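Local coordinates for endonuclease V isoform X2 (Ciona intestinalis, PDB 6OZI), which probably cleaves inosine-containing nucleic acids in a metal-ion-dependent reaction, as an endonuclease V of the RNase H clan, and is captured here bound to DNA, at residues S55-L60 against E92-E97; H50-S55 against K238-I243. The protein carries 1 engineered substitution. All coordinates share one frame; numbering follows the deposited sequence.

Contact 1 (S55-L60 against E92-E97)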
# COMPACT_ATOMS: atom_id res chain seq x y z
N SER A 55 2.61 -1.67 -19.40
CA SER A 55 1.58 -2.67 -19.55
C SER A 55 2.09 -4.02 -19.05
O SER A 55 3.30 -4.24 -18.94
CB SER A 55 1.12 -2.78 -21.01
OG SER A 55 2.14 -3.31 -21.83
N CYS A 56 1.16 -4.91 -18.72
CA CYS A 56 1.52 -6.25 -18.29
C CYS A 56 0.45 -7.23 -18.75
O CYS A 56 -0.75 -6.96 -18.63
CB CYS A 56 1.67 -6.35 -16.76
SG CYS A 56 1.99 -8.04 -16.15
N MET A 57 0.89 -8.37 -19.26
CA MET A 57 -0.01 -9.47 -19.59
C MET A 57 0.50 -10.71 -18.88
O MET A 57 1.71 -10.97 -18.86
CB MET A 57 -0.09 -9.69 -21.11
CG MET A 57 -0.94 -10.90 -21.52
SD MET A 57 -1.42 -10.89 -23.27
CE MET A 57 -2.63 -9.56 -23.33
N VAL A 58 -0.42 -11.45 -18.26
CA VAL A 58 -0.09 -12.66 -17.52
C VAL A 58 -0.97 -13.79 -18.04
O VAL A 58 -2.05 -13.56 -18.60
CB VAL A 58 -0.30 -12.50 -16.00
CG1 VAL A 58 0.69 -11.49 -15.42
CG2 VAL A 58 -1.73 -12.08 -15.71
N VAL A 59 -0.49 -15.02 -17.87
CA VAL A 59 -1.30 -16.21 -18.10
C VAL A 59 -1.14 -17.12 -16.89
O VAL A 59 -0.02 -17.47 -16.51
CB VAL A 59 -0.90 -16.96 -19.39
CG1 VAL A 59 -1.83 -18.14 -19.60
CG2 VAL A 59 -0.95 -16.03 -20.59
N LEU A 60 -2.28 -17.53 -16.31
CA LEU A 60 -2.34 -18.44 -15.19
C LEU A 60 -3.07 -19.71 -15.62
O LEU A 60 -4.01 -19.66 -16.41
CB LEU A 60 -3.08 -17.83 -13.99
CG LEU A 60 -2.36 -16.78 -13.14
CD1 LEU A 60 -2.12 -15.49 -13.90
CD2 LEU A 60 -3.16 -16.50 -11.87
N GLU A 92 -4.21 -0.36 -27.64
CA GLU A 92 -2.91 -0.61 -28.26
C GLU A 92 -1.97 -1.40 -27.36
O GLU A 92 -1.39 -2.40 -27.83
CB GLU A 92 -2.28 0.70 -28.73
CG GLU A 92 -0.88 0.55 -29.32
CD GLU A 92 -0.86 -0.16 -30.67
OE1 GLU A 92 -1.95 -0.44 -31.23
OE2 GLU A 92 0.25 -0.43 -31.18
N PRO A 93 -1.78 -1.04 -26.08
CA PRO A 93 -0.93 -1.89 -25.22
C PRO A 93 -1.42 -3.32 -25.15
O PRO A 93 -0.60 -4.25 -25.10
CB PRO A 93 -1.02 -1.20 -23.85
CG PRO A 93 -1.46 0.18 -24.13
CD PRO A 93 -2.32 0.12 -25.34
N PHE A 94 -2.74 -3.53 -25.08
CA PHE A 94 -3.29 -4.88 -25.06
C PHE A 94 -2.93 -5.65 -26.32
O PHE A 94 -2.45 -6.78 -26.24
CB PHE A 94 -4.81 -4.82 -24.89
CG PHE A 94 -5.45 -6.17 -24.95
CD1 PHE A 94 -5.46 -6.99 -23.82
CD2 PHE A 94 -6.06 -6.63 -26.10
CE1 PHE A 94 -6.05 -8.23 -23.86
CE2 PHE A 94 -6.65 -7.88 -26.14
CZ PHE A 94 -6.65 -8.68 -25.02
N GLN A 95 -3.22 -5.07 -27.49
CA GLN A 95 -2.92 -5.74 -28.75
C GLN A 95 -1.44 -6.09 -28.85
O GLN A 95 -1.07 -7.15 -29.37
CB GLN A 95 -3.35 -4.87 -29.93
CG GLN A 95 -4.82 -4.51 -29.92
CD GLN A 95 -5.59 -5.24 -31.00
OE1 GLN A 95 -5.51 -6.46 -31.13
NE2 GLN A 95 -6.34 -4.48 -31.81
N GLN A 96 -0.57 -5.17 -28.42
CA GLN A 96 0.87 -5.45 -28.45
C GLN A 96 1.23 -6.60 -27.52
O GLN A 96 1.97 -7.52 -27.90
CB GLN A 96 1.66 -4.18 -28.12
CG GLN A 96 1.61 -3.13 -29.23
CD GLN A 96 2.11 -3.66 -30.57
OE1 GLN A 96 3.05 -4.46 -30.64
NE2 GLN A 96 1.45 -3.24 -31.65
N GLU A 97 0.76 -6.55 -26.26
CA GLU A 97 1.04 -7.65 -25.34
C GLU A 97 0.54 -8.97 -25.91
O GLU A 97 1.24 -9.99 -25.85
CB GLU A 97 0.40 -7.40 -23.97
CG GLU A 97 1.02 -6.28 -23.14
CD GLU A 97 2.40 -6.64 -22.57
OE1 GLU A 97 2.86 -7.78 -22.76
OE2 GLU A 97 3.02 -5.76 -21.94
O HOH W 1 2.09 -3.47 -24.61

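Contact 2 (H50-S55 against K238-I243)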
# COMPACT_ATOMS: atom_id res chain seq x y z
N HIS A 50 4.05 11.91 -17.00
CA HIS A 50 2.74 11.50 -17.51
C HIS A 50 2.85 10.52 -18.68
O HIS A 50 1.98 9.65 -18.83
CB HIS A 50 1.95 12.74 -17.93
CG HIS A 50 1.31 13.46 -16.79
ND1 HIS A 50 -0.06 13.58 -16.65
CD2 HIS A 50 1.85 14.08 -15.71
CE1 HIS A 50 -0.33 14.26 -15.55
NE2 HIS A 50 0.81 14.57 -14.96
N GLU A 51 3.88 10.66 -19.51
CA GLU A 51 4.01 9.77 -20.66
C GLU A 51 4.33 8.34 -20.25
O GLU A 51 3.90 7.39 -20.91
CB GLU A 51 5.12 10.31 -21.57
CG GLU A 51 6.54 10.07 -21.02
CD GLU A 51 6.93 11.04 -19.91
OE1 GLU A 51 6.11 11.91 -19.53
OE2 GLU A 51 8.06 10.91 -19.39
N LEU A 52 5.05 8.17 -19.14
CA LEU A 52 5.62 6.88 -18.77
C LEU A 52 4.55 5.93 -18.25
O LEU A 52 3.83 6.26 -17.29
CB LEU A 52 6.72 7.10 -17.74
CG LEU A 52 7.20 5.88 -16.96
CD1 LEU A 52 7.87 4.93 -17.93
CD2 LEU A 52 8.15 6.31 -15.86
N ALA A 53 4.43 4.76 -18.87
CA ALA A 53 3.50 3.75 -18.39
C ALA A 53 4.11 2.37 -18.63
O ALA A 53 5.11 2.23 -19.33
CB ALA A 53 2.14 3.87 -19.07
N VAL A 54 3.50 1.36 -18.03
CA VAL A 54 3.93 -0.03 -18.18
C VAL A 54 2.69 -0.90 -18.32
O VAL A 54 1.81 -0.87 -17.46
CB VAL A 54 4.78 -0.51 -16.98
CG1 VAL A 54 5.04 -2.00 -17.08
CG2 VAL A 54 6.08 0.27 -16.89
N SER A 55 2.61 -1.67 -19.40
CA SER A 55 1.58 -2.67 -19.55
C SER A 55 2.09 -4.02 -19.05
O SER A 55 3.30 -4.24 -18.94
CB SER A 55 1.12 -2.78 -21.01
OG SER A 55 2.14 -3.31 -21.83
N LYS A 238 4.86 -2.80 -10.20
CA LYS A 238 6.22 -2.98 -9.70
C LYS A 238 7.24 -2.55 -10.75
O LYS A 238 8.18 -1.81 -10.44
CB LYS A 238 6.42 -4.44 -9.29
CG LYS A 238 7.84 -4.80 -8.90
CD LYS A 238 7.93 -6.28 -8.51
CE LYS A 238 9.36 -6.70 -8.23
NZ LYS A 238 9.44 -8.11 -7.74
N GLU A 239 7.04 -2.98 -12.00
CA GLU A 239 7.97 -2.56 -13.03
C GLU A 239 7.92 -1.05 -13.23
O GLU A 239 8.96 -0.41 -13.41
CB GLU A 239 7.67 -3.28 -14.35
CG GLU A 239 8.59 -2.87 -15.50
CD GLU A 239 10.04 -3.29 -15.30
OE1 GLU A 239 10.31 -4.14 -14.42
OE2 GLU A 239 10.92 -2.77 -16.02
N LEU A 240 6.73 -0.44 -13.14
CA LEU A 240 6.67 1.01 -13.28
C LEU A 240 7.48 1.70 -12.18
O LEU A 240 8.26 2.63 -12.46
CB LEU A 240 5.22 1.51 -13.25
CG LEU A 240 5.17 3.04 -13.29
CD1 LEU A 240 5.31 3.57 -14.70
CD2 LEU A 240 3.92 3.56 -12.66
N LYS A 241 7.33 1.25 -10.93
CA LYS A 241 8.09 1.84 -9.84
C LYS A 241 9.59 1.63 -10.00
O LYS A 241 10.38 2.45 -9.52
CB LYS A 241 7.62 1.29 -8.49
CG LYS A 241 6.76 2.26 -7.70
CD LYS A 241 5.43 2.52 -8.38
CE LYS A 241 4.66 3.60 -7.64
NZ LYS A 241 5.37 4.92 -7.70
N LYS A 242 10.00 0.54 -10.66
CA LYS A 242 11.44 0.34 -10.85
C LYS A 242 12.04 1.39 -11.79
O LYS A 242 13.13 1.91 -11.52
CB LYS A 242 11.72 -1.06 -11.37
CG LYS A 242 12.02 -2.06 -10.27
CD LYS A 242 12.11 -3.47 -10.81
CE LYS A 242 11.82 -4.50 -9.72
NZ LYS A 242 11.85 -5.90 -10.25
N ILE A 243 11.34 1.73 -12.87
CA ILE A 243 11.87 2.62 -13.90
C ILE A 243 11.43 4.06 -13.72
O ILE A 243 11.83 4.92 -14.51
CB ILE A 243 11.48 2.13 -15.31
CG1 ILE A 243 9.98 2.30 -15.53
CG2 ILE A 243 11.89 0.69 -15.50
CD1 ILE A 243 9.48 1.69 -16.81

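Contact 1 (S55-L60 against E92-E97)
Ser55 and Glu97 make the polar link between the strand 55-60 and the helix segment 92-97. The hydroxyl OG of Ser55 donates to OE2 of Glu97 over a short 2.6 Å, and it meets that oxygen on the anti lone pair, the one turned away from OE1. Glu97 gets its carboxylate there by bending: with chi2 at -72° the chain folds back instead of running straight out from the helix. The same OG of Ser55 accepts a hydrogen bond from a water 2.8 Å away, and this water also donates to the carbonyl O of Pro93, so the strand hydroxyl is tied to the helix both directly and through solvent. Beside this link, CB of Ser55 rests on CB of Pro93 at 3.9 Å.

Two residues further along the strand, Met57 carries the apolar half. Its side chain and that of Glu97 run past each other in opposite directions, with CB of Met57 against CB of Glu97 at 3.7 Å. Met57 then bends at its thioether (chi3 -71°), and the methyl CE lies 3.7 Å from CE1 of Phe94, approaching that ring obliquely. Phe94 also packs edge-to-face with Phe41 of strand 37-45 and touches helix 128-136, which places this part of helix 86-104 over the mixed sheet of the RNase H-like fold.

The Glu97 carboxylate is buried but held by three hydrogen-bonding groups: besides Ser55, Thr73 binds OE2 and Asn71 binds OE1, both from the adjoining strand 67-76. This would suit an ionised carboxylate and would probably stabilise its charge. A potassium ion lies about 7 Å from the Glu97 side chain, and Asn71 and Thr72 form a potassium site; Glu97, bonded to ND2 of Asn71, may therefore steady that site from the second shell.

Contact 2 (H50-S55 against K238-I243)
Val54 and Leu52 supply the strand's side of an apolar contact with the last turns of the C-terminal helix. The closest meetings are between methyl groups and methyl or methine carbons. CG2 of Val54 and CD1 of Ile243 meet tip to tip at 3.7 Å, and CG2 of Val54 also rests on the helix backbone at CA of Leu240, again at 3.7 Å. Leu52 works beside it: its CG lies 3.7 Å from CD1 of Leu240, while its own CD1 comes within 3.8 Å of CD1 of Ile243. Ile243 thus sends one methyl between the two strand residues. Leu240 leaves the helix with CG opposite its backbone N (chi1 176°), which carries CD1 across to Leu52.

A looser contact involves the aliphatic part of a charged residue. CG1 of Val54 packs on CG of Glu239 at 4.0 Å, the two side chains crossing at about a right angle, and the carboxylate of Glu239 leads away from the strand.

Polar bonding belongs to the surroundings. Lys241, on a face of the helix turned from the strand, makes a salt bridge to a phosphate of the bound DNA and another to Glu244, and Leu240 itself packs on a phosphate. The same stretch of helix thus packs on the strand and meets the DNA backbone through Lys241 and Leu240.

The helix segment lies at 147° to strand 52-55, closer to antiparallel than to perpendicular. That strand is bonded along its edges to strands 37-45 and 67-76; Leu240 also touches Ser44 on the first and Glu239 touches Thr72 on the second, so the end of helix 227-243 spans all three strands.

How the contacts relate
Both contacts draw on strand 52-61 and meet at Ser55, with their centres 14 Å apart. Contact 2 uses the start of the strand and contact 1 its continuation. In sequence, contact 1 is nested inside the long loop that contact 2 closes, since helix 86-104 follows after one further strand, 67-76, and helix 227-243 lies at the C-terminal end. Ser55 points to helix 86-104, whereas Val54 points to helix 227-243, so neighbouring residues serve different helices and the strand is packed on both faces. One strand of the mixed sheet thereby connects the buried Glu97 carboxylate, near a potassium ion, with the C-terminal helix that reaches the DNA.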